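Local coordinates for protein cDNA FLJ56608, highly similar to Homo sapiens chloride channel, calcium activated, family member 1 (CLCA1), mRNA (PDB 6PYO) that may take part in calcium-activated chloride conductance and in regulating mucus production by goblet cells, here represented by its metal-binding von Willebrand factor type A domain, at residues R7-V12 and E108-T113; Q38-G43 and I62-G67. All blocks are in the same frame, centred on the assembly; numbering follows the deposited sequence.

Contact 1: residues R7-V12 and E108-T113; sequences RIVCLV and EIVLLT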
# COMPACT_ATOMS: atom_id res chain seq x y z
N ARG A 7 9.19 -11.78 -4.68
CA ARG A 7 8.14 -10.78 -4.70
C ARG A 7 8.63 -9.50 -4.03
O ARG A 7 9.30 -9.56 -3.02
CB ARG A 7 6.92 -11.31 -3.95
CG ARG A 7 5.71 -10.37 -3.93
CD ARG A 7 4.56 -11.04 -3.18
NE ARG A 7 3.27 -10.59 -3.65
CZ ARG A 7 2.12 -10.99 -3.13
NH1 ARG A 7 2.14 -11.81 -2.09
NH2 ARG A 7 0.98 -10.56 -3.59
N ILE A 8 8.25 -8.36 -4.59
CA ILE A 8 8.45 -7.06 -3.98
C ILE A 8 7.08 -6.46 -3.72
O ILE A 8 6.28 -6.34 -4.64
CB ILE A 8 9.26 -6.10 -4.89
CG1 ILE A 8 10.64 -6.68 -5.18
CG2 ILE A 8 9.24 -4.70 -4.21
CD1 ILE A 8 11.31 -6.01 -6.35
N VAL A 9 6.81 -6.06 -2.49
CA VAL A 9 5.49 -5.57 -2.11
C VAL A 9 5.69 -4.40 -1.17
O VAL A 9 6.52 -4.47 -0.27
CB VAL A 9 4.63 -6.65 -1.41
CG1 VAL A 9 3.17 -6.22 -1.32
CG2 VAL A 9 4.69 -7.93 -2.13
N CYS A 10 4.93 -3.34 -1.39
CA CYS A 10 4.89 -2.21 -0.48
C CYS A 10 3.45 -2.01 -0.05
O CYS A 10 2.58 -1.80 -0.89
CB CYS A 10 5.45 -0.93 -1.12
SG CYS A 10 5.87 0.26 0.21
N LEU A 11 3.21 -2.15 1.24
CA LEU A 11 1.95 -1.72 1.81
C LEU A 11 1.91 -0.20 1.80
O LEU A 11 2.86 0.47 2.24
CB LEU A 11 1.81 -2.23 3.24
CG LEU A 11 1.21 -3.59 3.48
CD1 LEU A 11 1.93 -4.54 2.50
CD2 LEU A 11 1.34 -4.05 4.90
N VAL A 12 0.82 0.35 1.29
CA VAL A 12 0.57 1.78 1.29
C VAL A 12 -0.76 1.99 2.02
O VAL A 12 -1.82 1.54 1.56
CB VAL A 12 0.55 2.36 -0.12
CG1 VAL A 12 0.32 3.85 -0.06
CG2 VAL A 12 1.90 2.07 -0.78
N GLU A 108 4.69 -4.96 -6.51
CA GLU A 108 3.32 -4.80 -6.10
C GLU A 108 3.17 -3.73 -5.00
O GLU A 108 4.00 -3.62 -4.10
CB GLU A 108 2.78 -6.12 -5.60
CG GLU A 108 2.73 -7.24 -6.70
CD GLU A 108 2.44 -8.60 -6.11
OE1 GLU A 108 1.26 -8.89 -5.81
OE2 GLU A 108 3.42 -9.38 -5.89
N ILE A 109 2.09 -2.95 -5.10
CA ILE A 109 1.59 -2.08 -4.03
C ILE A 109 0.26 -2.66 -3.54
O ILE A 109 -0.58 -3.07 -4.34
CB ILE A 109 1.42 -0.64 -4.54
CG1 ILE A 109 2.75 0.11 -4.54
CG2 ILE A 109 0.40 0.07 -3.68
CD1 ILE A 109 3.82 -0.51 -5.34
N VAL A 110 0.12 -2.78 -2.23
CA VAL A 110 -1.17 -3.09 -1.61
C VAL A 110 -1.66 -1.76 -1.02
O VAL A 110 -1.13 -1.29 0.01
CB VAL A 110 -1.06 -4.19 -0.55
CG1 VAL A 110 -2.42 -4.46 0.09
CG2 VAL A 110 -0.53 -5.52 -1.20
N LEU A 111 -2.64 -1.16 -1.66
CA LEU A 111 -3.19 0.15 -1.29
C LEU A 111 -4.46 -0.05 -0.47
O LEU A 111 -5.49 -0.48 -1.00
CB LEU A 111 -3.49 0.98 -2.54
CG LEU A 111 -4.05 2.39 -2.33
CD1 LEU A 111 -3.19 3.15 -1.32
CD2 LEU A 111 -4.09 3.10 -3.67
N LEU A 112 -4.37 0.23 0.82
CA LEU A 112 -5.51 0.05 1.72
C LEU A 112 -6.03 1.47 2.03
O LEU A 112 -5.32 2.29 2.65
CB LEU A 112 -5.12 -0.72 2.99
CG LEU A 112 -4.49 -2.13 2.78
CD1 LEU A 112 -4.21 -2.86 4.07
CD2 LEU A 112 -5.36 -3.01 1.93
N THR A 113 -7.22 1.78 1.54
CA THR A 113 -7.70 3.16 1.70
C THR A 113 -9.21 3.19 1.62
O THR A 113 -9.82 2.30 1.01
CB THR A 113 -7.12 4.08 0.62
OG1 THR A 113 -7.64 5.42 0.72
CG2 THR A 113 -7.53 3.54 -0.77
O HOH W 1 6.25 -8.68 -6.92
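Arg7 and Glu108 meet side-on at the head of two parallel strands, their chains crossing at about a right angle. NE of Arg7 gives a hydrogen bond to OE2 of Glu108 at 2.6 Å, and NH2 of Arg7 another to OE1 of Glu108 at 2.8 Å. Both acceptors lie in the guanidinium plane, but the carboxylate is turned 29° from it, and NE reaches OE2 from above the carboxylate plane. Arg7 runs extended from CG to NE, CG lying opposite its own N (chi1 -178°), which brings the guanidinium edge alongside the acid. His135 NE2 also hydrogen-bonds OE1 of Glu108. A leucine in place of Arg7 would probably leave Glu108 and Glu41 without their shared charge partner. Beyond the salt bridge, strands 8-14 and 108-113 are central neighbours in the Rossmann-like sheet of the VWA domain, joined from Glu108 N to Leu112 N by five backbone hydrogen bonds. Val9 CG1 touches Val110 CG2 at 3.8 Å on the face packed by Phe35 of helix 24-39. On the other face, where Ala94 of helix 87-99 packs, Val12 splits its branches: CG2 meets Ile109 CG2 at 3.8 Å, and CG1 meets Leu111 CD1, also at 3.8 Å.

Contact 2: residues Q38-G43 and I62-G67; sequences QTVELG and IQINSG
Gly43 N points almost straight at Ile64 O, a 2.6 Å hydrogen bond with an N-H...O angle of 176°, where the chain leaving helix 24-39 passes the end of strand 55-63. The same carbonyl receives a longer CA-H...O contact from Leu42. Gly43 sits at positive phi (91°), where a CB would press on the preceding carbonyl oxygen, so glycine suits this turn. Its own O is met by the side chain of Gln63: NE2 of Gln63 donates to Gly43 O at 3.2 Å, the oxygen lying in the amide plane of Gln63 while the donor stands tilted from the plane of the Gly43 carbonyl. Gln63 reaches there with its chain extended beyond CG (chi2 179°). The other end of that amide is engaged too, since Asn65 ND2 bonds Gln63 OE1 at 3.1 Å, coming from above the carbonyl plane. Beside these polar groups, Val40 CG1 lies 4.0 Å from Ile64 CG1, and Val46 of strand 45-51 touches both side chains. Leu42 swings its CD1 over the backbone of Asn65, 3.7 Å from Asn65 CA. This is the VWA-fold connection from helix 24-39 to strand 45-51, packed on the end of edge strand 55-63, where Ser66 then N-caps helix 67-74. The Glu41 carboxylate pairs with Arg7 through a salt bridge. The Gly43 N bond and the Gln63 amide, probably steadied by Asn65, tie the Gly43 turn to the strand end beside a small buried apolar patch.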
# COMPACT_ATOMS: atom_id res chain seq x y z
N GLN A 38 0.16 -13.87 7.65
CA GLN A 38 -0.23 -15.14 7.07
C GLN A 38 -0.02 -15.22 5.57
O GLN A 38 0.40 -16.26 5.06
CB GLN A 38 -1.70 -15.45 7.41
CG GLN A 38 -1.86 -16.30 8.66
CD GLN A 38 -3.14 -16.02 9.42
OE1 GLN A 38 -3.22 -15.06 10.19
NE2 GLN A 38 -4.16 -16.85 9.21
N THR A 39 -0.26 -14.14 4.84
CA THR A 39 -0.35 -14.25 3.39
C THR A 39 1.01 -14.12 2.70
O THR A 39 1.35 -14.98 1.88
CB THR A 39 -1.35 -13.22 2.87
OG1 THR A 39 -2.54 -13.36 3.65
CG2 THR A 39 -1.68 -13.43 1.35
N VAL A 40 1.80 -13.09 3.01
CA VAL A 40 3.00 -12.84 2.22
C VAL A 40 3.95 -14.01 2.45
O VAL A 40 4.02 -14.56 3.56
CB VAL A 40 3.60 -11.46 2.54
CG1 VAL A 40 4.26 -11.43 3.88
CG2 VAL A 40 4.57 -11.02 1.43
N GLU A 41 4.60 -14.47 1.38
CA GLU A 41 5.38 -15.70 1.38
C GLU A 41 6.84 -15.45 1.78
O GLU A 41 7.41 -14.37 1.56
CB GLU A 41 5.35 -16.37 -0.01
CG GLU A 41 5.98 -15.53 -1.21
CD GLU A 41 4.97 -14.63 -2.01
OE1 GLU A 41 4.19 -13.83 -1.40
OE2 GLU A 41 4.93 -14.75 -3.27
N LEU A 42 7.44 -16.50 2.35
CA LEU A 42 8.86 -16.53 2.67
C LEU A 42 9.69 -15.98 1.52
O LEU A 42 9.49 -16.36 0.36
CB LEU A 42 9.25 -17.99 2.96
CG LEU A 42 10.66 -18.44 3.29
CD1 LEU A 42 10.95 -17.96 4.73
CD2 LEU A 42 10.81 -19.94 3.19
N GLY A 43 10.62 -15.11 1.84
CA GLY A 43 11.56 -14.64 0.85
C GLY A 43 11.14 -13.39 0.12
O GLY A 43 11.95 -12.80 -0.60
N ILE A 62 12.15 -4.91 3.73
CA ILE A 62 12.81 -5.98 4.45
C ILE A 62 12.26 -7.32 3.96
O ILE A 62 11.14 -7.41 3.44
CB ILE A 62 12.66 -5.83 5.98
CG1 ILE A 62 11.22 -6.04 6.42
CG2 ILE A 62 13.10 -4.46 6.46
CD1 ILE A 62 11.14 -6.87 7.73
N GLN A 63 13.10 -8.34 4.06
CA GLN A 63 12.77 -9.64 3.55
C GLN A 63 12.07 -10.46 4.63
O GLN A 63 12.41 -10.38 5.82
CB GLN A 63 14.04 -10.34 3.06
CG GLN A 63 13.76 -11.39 2.00
CD GLN A 63 15.02 -12.01 1.56
OE1 GLN A 63 16.02 -11.91 2.25
NE2 GLN A 63 15.01 -12.63 0.38
N ILE A 64 11.04 -11.21 4.23
CA ILE A 64 10.29 -12.06 5.16
C ILE A 64 10.98 -13.42 5.16
O ILE A 64 10.87 -14.17 4.20
CB ILE A 64 8.83 -12.21 4.74
CG1 ILE A 64 8.14 -10.85 4.61
CG2 ILE A 64 8.09 -13.13 5.77
CD1 ILE A 64 8.33 -9.99 5.77
N ASN A 65 11.71 -13.72 6.24
CA ASN A 65 12.35 -15.02 6.41
C ASN A 65 12.03 -15.67 7.74
O ASN A 65 12.37 -16.83 7.94
CB ASN A 65 13.87 -14.88 6.29
CG ASN A 65 14.28 -14.53 4.90
OD1 ASN A 65 14.08 -15.30 3.95
ND2 ASN A 65 14.88 -13.36 4.77
N SER A 66 11.38 -14.95 8.64
CA SER A 66 11.16 -15.33 10.01
C SER A 66 9.87 -14.67 10.46
O SER A 66 9.46 -13.64 9.92
CB SER A 66 12.34 -14.89 10.92
OG SER A 66 12.18 -13.53 11.29
N GLY A 67 9.24 -15.26 11.47
CA GLY A 67 8.06 -14.67 12.05
C GLY A 67 8.32 -13.35 12.74
O GLY A 67 7.42 -12.51 12.84

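Contact 1 lies in the buried middle of the domain and contact 2 about 14 Å away, centre to centre, at the partly exposed edge of the same sheet. Repeated backbone pairing and apolar packing on two faces hold the two strands of contact 1, with charge confined to their start; contact 2 joins a turn to a strand end through one backbone bond, the amide of Gln63 and a smaller apolar patch. Along the chain, contact 2 is nested within the loop that contact 1 closes. The two meet directly: Arg7 NH1 forms a 3.0 Å salt bridge with Glu41 OE1, so the arginine of 7-12 pairs with acids from both 108-113 and 38-43.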